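Local coordinates for SusD-like carbohydrate binding protein BF1063 (PDB 3I4G) that probably binds carbohydrate at the outer membrane as a SusD-family protein, consistent with a part in capturing glycans for uptake, at residues D320-M331 with G359-E368. Residues are numbered along the deposited sequence; the frame is centred on the assembly and turned at random.
Sequences DYTIYYNGAIFM and GFMMRKYFEE. With EDO (1,2-ethanediol), chain C.
A two-stranded antiparallel sheet, tied by one arginine to strand 329-330 after the turn, joins Tyr-324 to Met-361: Tyr-324 N donates to Met-361 O and Met-361 N to Tyr-324 O, both 2.9 Å. Beside these bonds, on the same face of the sheet, CB of Met-361 lies over the Tyr-324 ring, 3.5 Å from its centroid, a CH-pi contact; the flat ring offers it a broad face and takes Phe-330 on the opposite one. Where strand 360-362 ends, Thr-322 O takes the backbone N-H groups of both Arg-363 and Lys-364 from the same face of its carbonyl plane. The long side chain of Arg-363, bent at CD (chi3 -69°), reaches past the Tyr-325 to Ala-328 turn and brings NH1 and NH2 end-on to Ile-329 O, with NH1 at 2.9 Å, while NH1 also forms a salt bridge with Glu-368 OE2. Glu-368 OE1 accepts from Met-331 N at 2.8 Å, so one glutamate helps hold the guanidinium and grips the chain just after Phe-330. Water links Arg-363 NH2 to Asp-320 OD1 and Ile-323 O. Opposite Tyr-324, apolar Ile-323 and Phe-360 meet (CD1 to CD1, 4.0 Å) and rest on Pro-283 of strand 281-283, whereas Phe-366 rests on helix 266-270 and Met-362 reaches helix 50-54.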
loop_
_atom_site.group_PDB
_atom_site.type_symbol
_atom_site.label_atom_id
_atom_site.label_comp_id
_atom_site.label_asym_id
_atom_site.label_seq_id
_atom_site.Cartn_x
_atom_site.Cartn_y
_atom_site.Cartn_z
ATOM N N ASP A 320 -17.925 -0.826 -4.807
ATOM C CA ASP A 320 -18.136 -2.241 -5.082
ATOM C C ASP A 320 -16.913 -2.882 -5.723
ATOM O O ASP A 320 -16.713 -4.088 -5.548
ATOM C CB ASP A 320 -19.402 -2.449 -5.964
ATOM C CG ASP A 320 -20.702 -2.378 -5.186
ATOM O OD1 ASP A 320 -20.707 -2.830 -4.010
ATOM O OD2 ASP A 320 -21.727 -1.918 -5.778
ATOM N N TYR A 321 -16.085 -2.140 -6.452
ATOM C CA TYR A 321 -14.866 -2.768 -6.989
ATOM C C TYR A 321 -13.861 -3.147 -5.896
ATOM O O TYR A 321 -13.092 -4.067 -6.057
ATOM C CB TYR A 321 -14.119 -1.867 -7.966
ATOM C CG TYR A 321 -14.875 -1.486 -9.230
ATOM C CD1 TYR A 321 -15.816 -2.313 -9.782
ATOM C CD2 TYR A 321 -14.551 -0.323 -9.935
ATOM C CE1 TYR A 321 -16.490 -1.971 -10.967
ATOM C CE2 TYR A 321 -15.213 0.040 -11.097
ATOM C CZ TYR A 321 -16.180 -0.786 -11.601
ATOM O OH TYR A 321 -16.871 -0.473 -12.774
ATOM N N THR A 322 -13.891 -2.425 -4.790
ATOM C CA THR A 322 -12.862 -2.550 -3.753
ATOM C C THR A 322 -13.250 -3.367 -2.541
ATOM O O THR A 322 -12.389 -4.100 -2.001
ATOM C CB THR A 322 -12.424 -1.150 -3.332
ATOM O OG1 THR A 322 -11.959 -0.450 -4.514
ATOM C CG2 THR A 322 -11.288 -1.178 -2.326
ATOM N N ILE A 323 -14.509 -3.276 -2.122
ATOM C CA ILE A 323 -14.971 -3.963 -0.916
ATOM C C ILE A 323 -16.269 -4.676 -1.164
ATOM O O ILE A 323 -16.987 -4.354 -2.128
ATOM C CB ILE A 323 -15.121 -2.946 0.283
ATOM C CG1 ILE A 323 -16.244 -1.927 0.044
ATOM C CG2 ILE A 323 -13.803 -2.245 0.526
ATOM C CD1 ILE A 323 -16.494 -0.970 1.230
ATOM N N TYR A 324 -16.601 -5.639 -0.302
ATOM C CA TYR A 324 -17.931 -6.286 -0.347
ATOM C C TYR A 324 -18.442 -6.407 1.092
ATOM O O TYR A 324 -17.731 -6.060 2.068
ATOM C CB TYR A 324 -17.948 -7.585 -1.182
ATOM C CG TYR A 324 -17.092 -8.732 -0.713
ATOM C CD1 TYR A 324 -15.771 -8.816 -1.107
ATOM C CD2 TYR A 324 -17.623 -9.778 0.017
ATOM C CE1 TYR A 324 -14.987 -9.881 -0.763
ATOM C CE2 TYR A 324 -16.836 -10.851 0.392
ATOM C CZ TYR A 324 -15.528 -10.885 0.008
ATOM O OH TYR A 324 -14.748 -11.956 0.385
ATOM N N TYR A 325 -19.692 -6.845 1.213
ATOM C CA TYR A 325 -20.491 -6.726 2.431
ATOM C C TYR A 325 -21.631 -7.727 2.356
ATOM O O TYR A 325 -21.819 -8.385 1.325
ATOM C CB TYR A 325 -21.032 -5.287 2.554
ATOM C CG TYR A 325 -21.493 -4.749 1.212
ATOM C CD1 TYR A 325 -22.724 -5.093 0.711
ATOM C CD2 TYR A 325 -20.684 -3.926 0.440
ATOM C CE1 TYR A 325 -23.128 -4.690 -0.532
ATOM C CE2 TYR A 325 -21.117 -3.490 -0.834
ATOM C CZ TYR A 325 -22.343 -3.869 -1.302
ATOM O OH TYR A 325 -22.746 -3.465 -2.566
ATOM N N ASN A 326 -22.394 -7.851 3.422
ATOM C CA ASN A 326 -23.504 -8.784 3.480
ATOM C C ASN A 326 -24.448 -8.582 2.320
ATOM O O ASN A 326 -24.892 -7.466 2.070
ATOM C CB ASN A 326 -24.259 -8.619 4.803
ATOM C CG ASN A 326 -25.263 -9.703 5.033
ATOM O OD1 ASN A 326 -24.968 -10.869 4.752
ATOM N ND2 ASN A 326 -26.429 -9.373 5.601
ATOM N N GLY A 327 -24.755 -9.678 1.633
ATOM C CA GLY A 327 -25.653 -9.639 0.476
ATOM C C GLY A 327 -25.025 -9.441 -0.866
ATOM O O GLY A 327 -25.658 -9.697 -1.882
ATOM N N ALA A 328 -23.771 -9.014 -0.906
ATOM C CA ALA A 328 -23.037 -8.875 -2.153
ATOM C C ALA A 328 -22.667 -10.232 -2.710
ATOM O O ALA A 328 -22.552 -11.193 -1.960
ATOM C CB ALA A 328 -21.748 -8.023 -1.928
ATOM N N ILE A 329 -22.497 -10.296 -4.027
ATOM C CA ILE A 329 -21.997 -11.475 -4.705
ATOM C C ILE A 329 -20.493 -11.347 -4.864
ATOM O O ILE A 329 -19.985 -10.325 -5.306
ATOM C CB ILE A 329 -22.673 -11.653 -6.072
ATOM C CG1 ILE A 329 -24.182 -11.828 -5.883
ATOM C CG2 ILE A 329 -22.066 -12.865 -6.817
ATOM C CD1 ILE A 329 -24.620 -13.092 -5.186
ATOM N N PHE A 330 -19.785 -12.409 -4.514
ATOM C CA PHE A 330 -18.325 -12.512 -4.639
ATOM C C PHE A 330 -17.985 -13.923 -5.044
ATOM O O PHE A 330 -18.406 -14.874 -4.397
ATOM C CB PHE A 330 -17.651 -12.127 -3.322
ATOM C CG PHE A 330 -16.158 -12.211 -3.386
ATOM C CD1 PHE A 330 -15.385 -11.229 -3.967
ATOM C CD2 PHE A 330 -15.518 -13.320 -2.888
ATOM C CE1 PHE A 330 -13.997 -11.354 -4.025
ATOM C CE2 PHE A 330 -14.126 -13.418 -2.932
ATOM C CZ PHE A 330 -13.381 -12.443 -3.497
HETATM N N MSE A 331 -17.215 -14.061 -6.108
HETATM C CA MSE A 331 -16.890 -15.393 -6.628
HETATM C C MSE A 331 -18.167 -16.213 -6.879
HETATM O O MSE A 331 -18.225 -17.433 -6.639
HETATM C CB MSE A 331 -15.881 -16.152 -5.742
HETATM C CG MSE A 331 -14.527 -15.577 -5.834
HETATM SE SE MSE A 331 -13.236 -16.613 -4.786
HETATM C CE MSE A 331 -11.708 -15.712 -5.386
ATOM N N GLY A 359 -17.768 -6.718 9.082
ATOM C CA GLY A 359 -18.911 -6.866 8.184
ATOM C C GLY A 359 -18.535 -6.556 6.747
ATOM O O GLY A 359 -19.352 -6.770 5.840
ATOM N N PHE A 360 -17.329 -6.038 6.519
ATOM C CA PHE A 360 -16.809 -5.801 5.167
ATOM C C PHE A 360 -15.679 -6.782 4.907
ATOM O O PHE A 360 -15.024 -7.303 5.833
ATOM C CB PHE A 360 -16.286 -4.383 5.006
ATOM C CG PHE A 360 -17.338 -3.306 5.149
ATOM C CD1 PHE A 360 -18.265 -3.116 4.143
ATOM C CD2 PHE A 360 -17.398 -2.483 6.273
ATOM C CE1 PHE A 360 -19.214 -2.116 4.233
ATOM C CE2 PHE A 360 -18.349 -1.485 6.359
ATOM C CZ PHE A 360 -19.258 -1.319 5.370
HETATM N N MSE A 361 -15.417 -6.964 3.627
HETATM C CA MSE A 361 -14.296 -7.727 3.129
HETATM C C MSE A 361 -13.676 -6.999 1.954
HETATM O O MSE A 361 -14.309 -6.123 1.354
HETATM C CB MSE A 361 -14.742 -9.114 2.718
HETATM C CG MSE A 361 -15.240 -9.985 3.854
HETATM SE SE MSE A 361 -13.731 -10.490 5.068
HETATM C CE MSE A 361 -12.960 -11.717 4.021
HETATM N N MSE A 362 -12.442 -7.369 1.607
HETATM C CA MSE A 362 -11.771 -6.780 0.449
HETATM C C MSE A 362 -12.046 -7.580 -0.812
HETATM O O MSE A 362 -11.777 -8.762 -0.887
HETATM C CB MSE A 362 -10.245 -6.711 0.679
HETATM C CG MSE A 362 -9.476 -6.121 -0.496
HETATM SE SE MSE A 362 -7.583 -5.912 -0.071
HETATM C CE MSE A 362 -7.142 -7.711 -0.190
ATOM N N ARG A 363 -12.559 -6.901 -1.830
ATOM C CA ARG A 363 -12.771 -7.479 -3.173
ATOM C C ARG A 363 -11.529 -7.293 -4.049
ATOM O O ARG A 363 -11.226 -8.141 -4.902
ATOM C CB ARG A 363 -13.989 -6.835 -3.855
ATOM C CG ARG A 363 -14.444 -7.592 -5.087
ATOM C CD ARG A 363 -15.530 -6.905 -5.869
ATOM N NE ARG A 363 -16.836 -6.845 -5.214
ATOM C CZ ARG A 363 -17.768 -7.791 -5.297
ATOM N NH1 ARG A 363 -17.521 -8.947 -5.895
ATOM N NH2 ARG A 363 -18.941 -7.612 -4.717
ATOM N N LYS A 364 -10.829 -6.180 -3.884
ATOM C CA LYS A 364 -9.633 -5.864 -4.672
ATOM C C LYS A 364 -8.632 -7.005 -4.568
ATOM O O LYS A 364 -8.491 -7.604 -3.510
ATOM C CB LYS A 364 -9.018 -4.566 -4.203
ATOM C CG LYS A 364 -7.888 -4.032 -5.073
ATOM C CD LYS A 364 -7.463 -2.616 -4.691
ATOM C CE LYS A 364 -8.426 -1.531 -5.245
ATOM N NZ LYS A 364 -8.032 -0.133 -4.884
ATOM N N TYR A 365 -7.962 -7.277 -5.708
ATOM C CA TYR A 365 -6.892 -8.271 -5.899
ATOM C C TYR A 365 -7.373 -9.693 -6.183
ATOM O O TYR A 365 -6.551 -10.564 -6.440
ATOM C CB TYR A 365 -5.923 -8.287 -4.705
ATOM C CG TYR A 365 -5.217 -7.002 -4.408
ATOM C CD1 TYR A 365 -4.216 -6.502 -5.240
ATOM C CD2 TYR A 365 -5.529 -6.270 -3.265
ATOM C CE1 TYR A 365 -3.575 -5.309 -4.963
ATOM C CE2 TYR A 365 -4.906 -5.067 -3.000
ATOM C CZ TYR A 365 -3.918 -4.597 -3.828
ATOM O OH TYR A 365 -3.279 -3.443 -3.519
ATOM N N PHE A 366 -8.686 -9.909 -6.181
ATOM C CA PHE A 366 -9.253 -11.259 -6.402
ATOM C C PHE A 366 -9.979 -11.358 -7.724
ATOM O O PHE A 366 -11.033 -10.776 -7.905
ATOM C CB PHE A 366 -10.155 -11.659 -5.216
ATOM C CG PHE A 366 -9.425 -11.629 -3.887
ATOM C CD1 PHE A 366 -8.284 -12.402 -3.677
ATOM C CD2 PHE A 366 -9.826 -10.823 -2.876
ATOM C CE1 PHE A 366 -7.586 -12.333 -2.493
ATOM C CE2 PHE A 366 -9.118 -10.766 -1.686
ATOM C CZ PHE A 366 -8.012 -11.520 -1.487
ATOM N N GLU A 367 -9.355 -12.082 -8.661
ATOM C CA GLU A 367 -9.895 -12.303 -10.006
ATOM C C GLU A 367 -10.957 -13.372 -9.894
ATOM O O GLU A 367 -10.673 -14.557 -10.115
ATOM C CB GLU A 367 -8.730 -12.669 -10.934
ATOM C CG GLU A 367 -9.107 -12.856 -12.397
ATOM C CD GLU A 367 -7.901 -13.175 -13.282
ATOM O OE1 GLU A 367 -6.781 -12.687 -13.069
ATOM O OE2 GLU A 367 -8.079 -13.941 -14.245
ATOM N N GLU A 368 -12.202 -12.953 -9.678
ATOM C CA GLU A 368 -13.285 -13.838 -9.258
ATOM C C GLU A 368 -13.728 -14.873 -10.260
ATOM O O GLU A 368 -14.203 -15.910 -9.852
ATOM C CB GLU A 368 -14.522 -13.005 -8.875
ATOM C CG GLU A 368 -14.266 -12.066 -7.707
ATOM C CD GLU A 368 -15.444 -11.138 -7.506
ATOM O OE1 GLU A 368 -16.561 -11.631 -7.333
ATOM O OE2 GLU A 368 -15.239 -9.882 -7.495
HETATM C C1 EDO C . -5.554 -14.609 -6.498
HETATM O O1 EDO C . -4.344 -13.978 -6.021
HETATM C C2 EDO C . -5.999 -13.764 -7.684
HETATM O O2 EDO C . -7.391 -13.936 -7.855
HETATM O O HOH W 1 -19.310 -5.178 -3.372
HETATM O O HOH W 2 -12.159 -11.226 0.288
HETATM O O HOH W 3 -21.998 -6.322 5.819
HETATM O O HOH W 4 -18.745 -10.771 -8.499
#